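Side-chain contacts in UDP-N-Acetylglucosamine 2-Epimerase (Thermus thermophilus, PDB 1V4V), which probably interconverts UDP-N-acetylglucosamine and UDP-N-acetylmannosamine by epimerisation at C2 of the sugar: residues L156-A159 with N160-E164; A353-M356 with V357-V361; E209-P212 with L213-D216; V237-P241 with V242-A246. All blocks are in the same frame, centred on the assembly; numbering follows the deposited sequence.

Contact 1: L156-A159 with N160-E164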
# COMPACT_ATOMS: atom_id res chain seq x y z
N LEU A 156 14.11 -14.15 -2.47
CA LEU A 156 12.97 -14.08 -3.38
C LEU A 156 12.00 -12.98 -2.94
O LEU A 156 11.47 -12.23 -3.77
CB LEU A 156 12.23 -15.42 -3.41
CG LEU A 156 10.92 -15.44 -4.21
CD1 LEU A 156 11.20 -15.09 -5.67
CD2 LEU A 156 10.28 -16.81 -4.11
N ALA A 157 11.77 -12.88 -1.64
CA ALA A 157 10.89 -11.86 -1.11
C ALA A 157 11.47 -10.48 -1.44
O ALA A 157 10.74 -9.57 -1.82
CB ALA A 157 10.72 -12.02 0.40
N LYS A 158 12.79 -10.35 -1.31
CA LYS A 158 13.46 -9.09 -1.62
C LYS A 158 13.27 -8.78 -3.10
O LYS A 158 13.02 -7.63 -3.47
CB LYS A 158 14.95 -9.18 -1.30
CG LYS A 158 15.75 -7.97 -1.76
CD LYS A 158 17.22 -8.04 -1.36
CE LYS A 158 17.99 -6.84 -1.91
NZ LYS A 158 19.42 -6.84 -1.51
N ALA A 159 13.39 -9.81 -3.94
CA ALA A 159 13.23 -9.63 -5.38
C ALA A 159 11.83 -9.13 -5.70
O ALA A 159 11.65 -8.33 -6.62
CB ALA A 159 13.50 -10.94 -6.10
N ASN A 160 10.83 -9.59 -4.95
CA ASN A 160 9.45 -9.15 -5.17
C ASN A 160 9.31 -7.67 -4.81
O ASN A 160 8.69 -6.90 -5.55
CB ASN A 160 8.47 -9.95 -4.32
CG ASN A 160 8.30 -11.38 -4.80
OD1 ASN A 160 8.51 -11.67 -5.98
ND2 ASN A 160 7.91 -12.27 -3.90
N LEU A 161 9.90 -7.28 -3.69
CA LEU A 161 9.83 -5.90 -3.23
C LEU A 161 10.47 -4.92 -4.21
O LEU A 161 9.93 -3.85 -4.48
CB LEU A 161 10.48 -5.77 -1.85
CG LEU A 161 9.69 -6.49 -0.75
CD1 LEU A 161 10.52 -6.60 0.52
CD2 LEU A 161 8.39 -5.74 -0.50
N LEU A 162 11.63 -5.30 -4.76
CA LEU A 162 12.32 -4.45 -5.72
C LEU A 162 11.43 -4.27 -6.94
O LEU A 162 11.37 -3.19 -7.52
CB LEU A 162 13.65 -5.10 -6.13
CG LEU A 162 14.73 -5.18 -5.05
CD1 LEU A 162 15.87 -6.06 -5.52
CD2 LEU A 162 15.23 -3.77 -4.74
N LYS A 163 10.74 -5.34 -7.31
CA LYS A 163 9.84 -5.35 -8.45
C LYS A 163 8.67 -4.39 -8.26
O LYS A 163 7.98 -4.04 -9.22
CB LYS A 163 9.34 -6.77 -8.69
CG LYS A 163 8.38 -6.93 -9.85
CD LYS A 163 7.89 -8.37 -9.96
CE LYS A 163 7.19 -8.82 -8.69
NZ LYS A 163 6.73 -10.23 -8.74
N GLU A 164 8.44 -3.96 -7.02
CA GLU A 164 7.35 -3.04 -6.71
C GLU A 164 7.83 -1.62 -6.47
O GLU A 164 7.09 -0.78 -5.95
CB GLU A 164 6.56 -3.54 -5.49
CG GLU A 164 5.79 -4.83 -5.76
CD GLU A 164 5.00 -5.31 -4.55
OE1 GLU A 164 4.31 -6.34 -4.69
OE2 GLU A 164 5.06 -4.68 -3.48
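Leu156 O takes the backbone N of Asn160 at 3.0 Å, and the side-chain amide of the same asparagine lies close to that oxygen. Asn160 CG is 3.4 Å from Leu156 O. The torsion explains this: CG is anti to the carbonyl carbon and beside the backbone N (chi1 -71°), which lays the amide back along the preceding turn. The amide is not spent on Leu156. Its ND2 donates to Gly124 O in a neighbouring loop. The next three residues repeat the i to i+4 pattern. Leu161 N donates to Ala157 O, Leu162 N to Lys158 O and Lys163 N to Ala159 O. The Lys158 bond is 3.0 Å long and the straightest of these, with an N-H...O angle of 162°. Leu161 and Leu162 turn CG back in the same sense as Asn160. Leu161 CG reaches 3.4 Å from Ala157 O, and Leu162 CG packs likewise against Lys158 O. Between side chains the contact is thin. Lys158 CG comes 4.2 Å from Leu162 CD1, while its extended chain carries NZ on to a salt bridge with Glu168. Lys158, Leu161 and Leu162 all touch Ile171 of strand 171-173, the strand that follows this helix in a beta-alpha-beta unit. The chemistry is therefore mainly backbone hydrogen bonding, with the polar ends of Lys158 and Asn160 tying the helix to adjoining loops.

Contact 2: A353-M356 with V357-V361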
# COMPACT_ATOMS: atom_id res chain seq x y z
N ALA A 353 17.02 -13.80 13.43
CA ALA A 353 16.33 -12.84 12.57
C ALA A 353 15.79 -11.68 13.40
O ALA A 353 15.79 -10.53 12.94
CB ALA A 353 15.18 -13.54 11.84
N GLY A 354 15.35 -11.98 14.61
CA GLY A 354 14.82 -10.96 15.50
C GLY A 354 15.85 -9.91 15.82
O GLY A 354 15.55 -8.72 15.87
N LEU A 355 17.09 -10.35 16.04
CA LEU A 355 18.16 -9.42 16.35
C LEU A 355 18.45 -8.52 15.15
O LEU A 355 18.74 -7.34 15.32
CB LEU A 355 19.43 -10.19 16.75
CG LEU A 355 20.65 -9.34 17.14
CD1 LEU A 355 20.28 -8.42 18.29
CD2 LEU A 355 21.80 -10.25 17.53
N MSE A 356 18.38 -9.09 13.95
CA MSE A 356 18.62 -8.31 12.75
C MSE A 356 17.52 -7.28 12.52
O MSE A 356 17.81 -6.15 12.11
CB MSE A 356 18.73 -9.22 11.52
CG MSE A 356 20.09 -9.90 11.39
SE MSE A 356 20.24 -10.88 9.74
CE MSE A 356 19.67 -9.45 8.56
N VAL A 357 16.28 -7.65 12.79
CA VAL A 357 15.17 -6.72 12.64
C VAL A 357 15.39 -5.58 13.63
O VAL A 357 15.30 -4.40 13.27
CB VAL A 357 13.80 -7.39 12.95
CG1 VAL A 357 12.69 -6.34 13.02
CG2 VAL A 357 13.48 -8.41 11.87
N ALA A 358 15.72 -5.93 14.87
CA ALA A 358 15.96 -4.95 15.92
C ALA A 358 17.10 -4.00 15.55
O ALA A 358 17.00 -2.79 15.74
CB ALA A 358 16.28 -5.65 17.24
N ARG A 359 18.17 -4.56 15.01
CA ARG A 359 19.32 -3.75 14.61
C ARG A 359 18.97 -2.90 13.39
O ARG A 359 19.52 -1.81 13.21
CB ARG A 359 20.52 -4.64 14.31
CG ARG A 359 21.15 -5.23 15.57
CD ARG A 359 22.25 -6.22 15.26
NE ARG A 359 22.93 -6.66 16.48
CZ ARG A 359 23.84 -7.64 16.52
NH1 ARG A 359 24.17 -8.28 15.41
NH2 ARG A 359 24.42 -7.96 17.67
N GLY A 360 18.07 -3.40 12.55
CA GLY A 360 17.66 -2.64 11.39
C GLY A 360 16.93 -1.39 11.82
O GLY A 360 17.12 -0.31 11.25
N VAL A 361 16.09 -1.52 12.85
CA VAL A 361 15.33 -0.40 13.39
C VAL A 361 16.28 0.61 14.06
O VAL A 361 16.18 1.82 13.84
CB VAL A 361 14.28 -0.89 14.42
CG1 VAL A 361 13.62 0.29 15.11
CG2 VAL A 361 13.23 -1.75 13.71
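Leu355 lies under the guanidinium of Arg359, one helical turn further on. Its CD2 sits over the centre of the flat group, 3.4 Å from the plane and 3.5 Å from Arg359 CZ. The other branch reaches back along the arginine: Leu355 CD1 is 3.7 Å from Arg359 NE. The two side chains cross obliquely. Their first torsions differ. Leu355 CG is anti to the backbone N (chi1 -178°), whereas Arg359 CG is anti to the carbonyl carbon (chi1 -73°). Arg359 thus folds back over the preceding turn, with CG 3.2 Å from Leu355 O, and runs extended from there to NE. This is apolar packing against a flat cation, with no hydrogen bond between the side chains. Were Leu355 cut back to an alanine, that guanidinium face would probably lose its methyl cover and the arginine would be freer to turn. The backbone below is regular helix. Arg359 N donates to Leu355 O at 2.9 Å, and Gly360 N donates to Met356 O at 2.8 Å. Val357 CG2, beside its own backbone N, lies 3.3 Å from Ala353 O. Met356 is selenomethionine, and its side chain packs on Thr174 and Trp374. At the start of the helix, Asp180 accepts a hydrogen bond from Gly354 N. Val357 and Ala358 face helix 15-29, touching Val24, Ala27 and Leu28. Val357 and Val361 also pack on Phe151 of strand 149-152, and Val361 reaches Tyr94 and Leu96 of strand 94-98.

Contact 3: E209-P212 with L213-D216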
# COMPACT_ATOMS: atom_id res chain seq x y z
N GLU A 209 -4.90 -36.82 5.56
CA GLU A 209 -4.83 -37.82 4.50
C GLU A 209 -4.22 -39.14 4.97
O GLU A 209 -4.50 -40.19 4.40
CB GLU A 209 -4.04 -37.29 3.29
CG GLU A 209 -2.55 -37.06 3.54
CD GLU A 209 -1.79 -36.82 2.25
OE1 GLU A 209 -1.74 -37.74 1.41
OE2 GLU A 209 -1.25 -35.71 2.07
N ASN A 210 -3.40 -39.08 6.01
CA ASN A 210 -2.77 -40.28 6.55
C ASN A 210 -3.71 -40.99 7.53
O ASN A 210 -3.43 -42.10 7.98
CB ASN A 210 -1.46 -39.93 7.27
CG ASN A 210 -0.27 -39.86 6.33
OD1 ASN A 210 -0.40 -40.04 5.12
ND2 ASN A 210 0.91 -39.59 6.88
N TRP A 211 -4.83 -40.35 7.86
CA TRP A 211 -5.82 -40.91 8.80
C TRP A 211 -5.98 -42.42 8.71
O TRP A 211 -5.75 -43.14 9.69
CB TRP A 211 -7.20 -40.29 8.57
CG TRP A 211 -7.49 -38.99 9.25
CD1 TRP A 211 -8.64 -38.26 9.15
CD2 TRP A 211 -6.64 -38.27 10.15
NE1 TRP A 211 -8.57 -37.14 9.94
CE2 TRP A 211 -7.35 -37.12 10.56
CE3 TRP A 211 -5.35 -38.49 10.66
CZ2 TRP A 211 -6.81 -36.19 11.45
CZ3 TRP A 211 -4.82 -37.56 11.54
CH2 TRP A 211 -5.55 -36.42 11.92
N PRO A 212 -6.39 -42.93 7.54
CA PRO A 212 -6.60 -44.37 7.32
C PRO A 212 -5.36 -45.25 7.35
O PRO A 212 -5.47 -46.47 7.30
CB PRO A 212 -7.30 -44.40 5.96
CG PRO A 212 -6.65 -43.26 5.25
CD PRO A 212 -6.65 -42.18 6.30
N LEU A 213 -4.19 -44.62 7.41
CA LEU A 213 -2.93 -45.36 7.45
C LEU A 213 -2.37 -45.37 8.87
O LEU A 213 -1.39 -46.05 9.16
CB LEU A 213 -1.89 -44.70 6.54
CG LEU A 213 -2.26 -44.38 5.10
CD1 LEU A 213 -1.02 -43.79 4.41
CD2 LEU A 213 -2.73 -45.64 4.38
N LEU A 214 -3.01 -44.62 9.76
CA LEU A 214 -2.53 -44.51 11.14
C LEU A 214 -2.33 -45.82 11.87
O LEU A 214 -1.34 -45.97 12.58
CB LEU A 214 -3.47 -43.61 11.96
CG LEU A 214 -3.34 -42.11 11.66
CD1 LEU A 214 -4.29 -41.34 12.58
CD2 LEU A 214 -1.91 -41.65 11.88
N SER A 215 -3.25 -46.77 11.72
CA SER A 215 -3.09 -48.05 12.39
C SER A 215 -1.85 -48.78 11.87
O SER A 215 -1.06 -49.31 12.65
CB SER A 215 -4.34 -48.91 12.19
OG SER A 215 -4.22 -50.12 12.92
N ASP A 216 -1.69 -48.81 10.54
CA ASP A 216 -0.53 -49.47 9.93
C ASP A 216 0.76 -48.76 10.34
O ASP A 216 1.76 -49.41 10.66
CB ASP A 216 -0.64 -49.47 8.39
CG ASP A 216 -1.66 -50.47 7.86
OD1 ASP A 216 -2.18 -51.29 8.65
OD2 ASP A 216 -1.93 -50.45 6.64
O HOH W 1 -5.89 -46.23 10.64
O HOH W 2 -4.06 -48.27 8.73
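Trp211 and Leu214 lie side by side and point the same way. Leu214 CD1 is 3.6 Å from Trp211 CE3, meeting the indole obliquely. Leu214 CG is anti to the carbonyl carbon (chi1 -74°), which also brings it to 3.3 Å from Trp211 O. Leu213 has the same kind of first torsion (chi1 -51°) but crosses Asn210 instead. Its CD1 is 3.9 Å from Asn210 OD1, and its CB packs on Asn210 O. With a serine in place of Leu213, the Asn210 carboxamide would be likely to lose the branch that packs on OD1. That amide is anchored through ND2 to Leu299 O and Asp281 OD1. The backbone turns tightly here. Leu213 N donates to Asn210 O at 2.7 Å, approaching from above the carbonyl plane. Leu214 N donates to Trp211 O in a similar way. Two waters extend the turn: one bridges Trp211 O to Ser215 N, the other Pro212 O to Asp216 N. Each water links a carbonyl to the N-H four residues on, just where helix 214-227 begins. The turn ends the loop between strand 200-203 and helix 214-227. Trp211 and Leu214 pack on Val243 of helix 241-251, and Leu214 also meets Ala246 there.

Contact 4: V237-P241 with V242-A246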
# COMPACT_ATOMS: atom_id res chain seq x y z
N VAL A 237 -0.84 -37.28 21.17
CA VAL A 237 -1.86 -37.63 20.19
C VAL A 237 -3.00 -36.63 20.06
O VAL A 237 -3.58 -36.21 21.06
CB VAL A 237 -2.47 -39.02 20.52
CG1 VAL A 237 -3.34 -39.50 19.36
CG2 VAL A 237 -1.36 -40.01 20.81
N HIS A 238 -3.33 -36.24 18.83
CA HIS A 238 -4.42 -35.30 18.63
C HIS A 238 -5.74 -35.86 19.18
O HIS A 238 -5.93 -37.07 19.24
CB HIS A 238 -4.56 -34.94 17.15
CG HIS A 238 -3.61 -33.88 16.70
ND1 HIS A 238 -2.26 -34.09 16.58
CD2 HIS A 238 -3.82 -32.57 16.39
CE1 HIS A 238 -1.67 -32.96 16.22
NE2 HIS A 238 -2.59 -32.03 16.10
N LEU A 239 -6.63 -34.96 19.57
CA LEU A 239 -7.92 -35.33 20.16
C LEU A 239 -8.92 -36.03 19.23
O LEU A 239 -9.80 -36.75 19.71
CB LEU A 239 -8.59 -34.10 20.77
CG LEU A 239 -7.86 -33.49 21.97
CD1 LEU A 239 -8.53 -32.19 22.37
CD2 LEU A 239 -7.87 -34.48 23.12
N ASN A 240 -8.79 -35.82 17.93
CA ASN A 240 -9.69 -36.43 16.97
C ASN A 240 -9.89 -37.92 17.26
O ASN A 240 -8.94 -38.71 17.22
CB ASN A 240 -9.15 -36.27 15.55
CG ASN A 240 -8.73 -34.85 15.24
OD1 ASN A 240 -7.79 -34.32 15.84
ND2 ASN A 240 -9.44 -34.21 14.32
N PRO A 241 -11.14 -38.33 17.56
CA PRO A 241 -11.44 -39.73 17.86
C PRO A 241 -10.96 -40.69 16.77
O PRO A 241 -10.55 -41.81 17.06
CB PRO A 241 -12.97 -39.73 17.99
CG PRO A 241 -13.25 -38.36 18.54
CD PRO A 241 -12.34 -37.49 17.70
N VAL A 242 -11.02 -40.25 15.52
CA VAL A 242 -10.59 -41.07 14.39
C VAL A 242 -9.12 -41.46 14.55
O VAL A 242 -8.72 -42.60 14.27
CB VAL A 242 -10.74 -40.31 13.05
CG1 VAL A 242 -10.38 -41.23 11.89
CG2 VAL A 242 -12.16 -39.79 12.91
N VAL A 243 -8.32 -40.51 15.01
CA VAL A 243 -6.89 -40.72 15.23
C VAL A 243 -6.66 -41.67 16.40
O VAL A 243 -5.87 -42.61 16.31
CB VAL A 243 -6.18 -39.39 15.55
CG1 VAL A 243 -4.71 -39.64 15.90
CG2 VAL A 243 -6.29 -38.45 14.36
N ARG A 244 -7.36 -41.42 17.51
CA ARG A 244 -7.20 -42.25 18.70
C ARG A 244 -7.69 -43.67 18.53
O ARG A 244 -7.09 -44.60 19.06
CB ARG A 244 -7.87 -41.57 19.89
CG ARG A 244 -7.32 -40.17 20.10
CD ARG A 244 -7.41 -39.72 21.53
NE ARG A 244 -6.51 -38.60 21.78
CZ ARG A 244 -6.22 -38.13 22.98
NH1 ARG A 244 -6.76 -38.68 24.06
NH2 ARG A 244 -5.37 -37.11 23.11
N GLU A 245 -8.77 -43.86 17.78
CA GLU A 245 -9.28 -45.21 17.57
C GLU A 245 -8.25 -46.04 16.82
O GLU A 245 -8.18 -47.26 16.96
CB GLU A 245 -10.58 -45.18 16.78
CG GLU A 245 -11.81 -44.99 17.65
CD GLU A 245 -13.08 -44.91 16.83
OE1 GLU A 245 -13.27 -43.87 16.16
OE2 GLU A 245 -13.86 -45.88 16.86
N ALA A 246 -7.44 -45.36 16.01
CA ALA A 246 -6.42 -46.03 15.22
C ALA A 246 -5.14 -46.30 16.00
O ALA A 246 -4.61 -47.40 15.98
CB ALA A 246 -6.10 -45.20 13.98
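Arg244 reaches back from its helix to the loop before it and grips two successive carbonyls. NE donates to His238 O at 3.0 Å, and NH2 donates to Val237 O at 2.9 Å. Both oxygens lie at the edge of the guanidinium, near its plane, and both N-H...O angles are close to straight, 159° and 158°. NE and NH2 each come from above the plane of the carbonyl they meet. With CG anti to the carbonyl carbon (chi1 -57°) and the chain extended to NE, the side chain spans the gap to the loop. Leu239 CD2 rests over one guanidinium face, offset toward the rim and 3.6 Å from Arg244 NH2. NH2 also forms a salt bridge with Asp261; with the two carbonyls this fixes the rotation of the guanidinium. Pro241 starts the helix. Its O accepts Glu245 N at 2.8 Å. Asn240 O, just before it, takes Arg244 N at 3.2 Å and Val243 N in a weak bond. On the inner side Val237 CG1 meets Val243 CG1 at 3.7 Å as the two valines slide past each other. Asn240 is the N-cap residue, though its side chain makes no capping bond. Proline is common in the first turn of helices; here it opens helix 241-251, which follows strand 232-236 in a parallel alpha/beta domain of the GT-B type.

Contacts 3 and 4 belong together, while contacts 1 and 2 lie against the other sheet, on which helix 353-364, late in the chain, packs back. Contacts 3 and 4 pack directly: Trp211 CH2 meets Val243 CG2 at 3.3 Å, and Leu214 meets Ala246. Both are helix starts beside the sheet containing strands 200-203 and 232-236. Contact 1 runs to the C-terminal end of helix 155-162, and contact 2 takes in the start of helix 353-364. They do not touch, yet both helices pack on strand 149-152. Contact 2 is the most buried; the others are partly buried. Contact 2 packs a leucine on a guanidinium face; contact 1 is mostly backbone bonding. Contact 3 adds water bridges, and contact 4 an arginine bound to loop carbonyls.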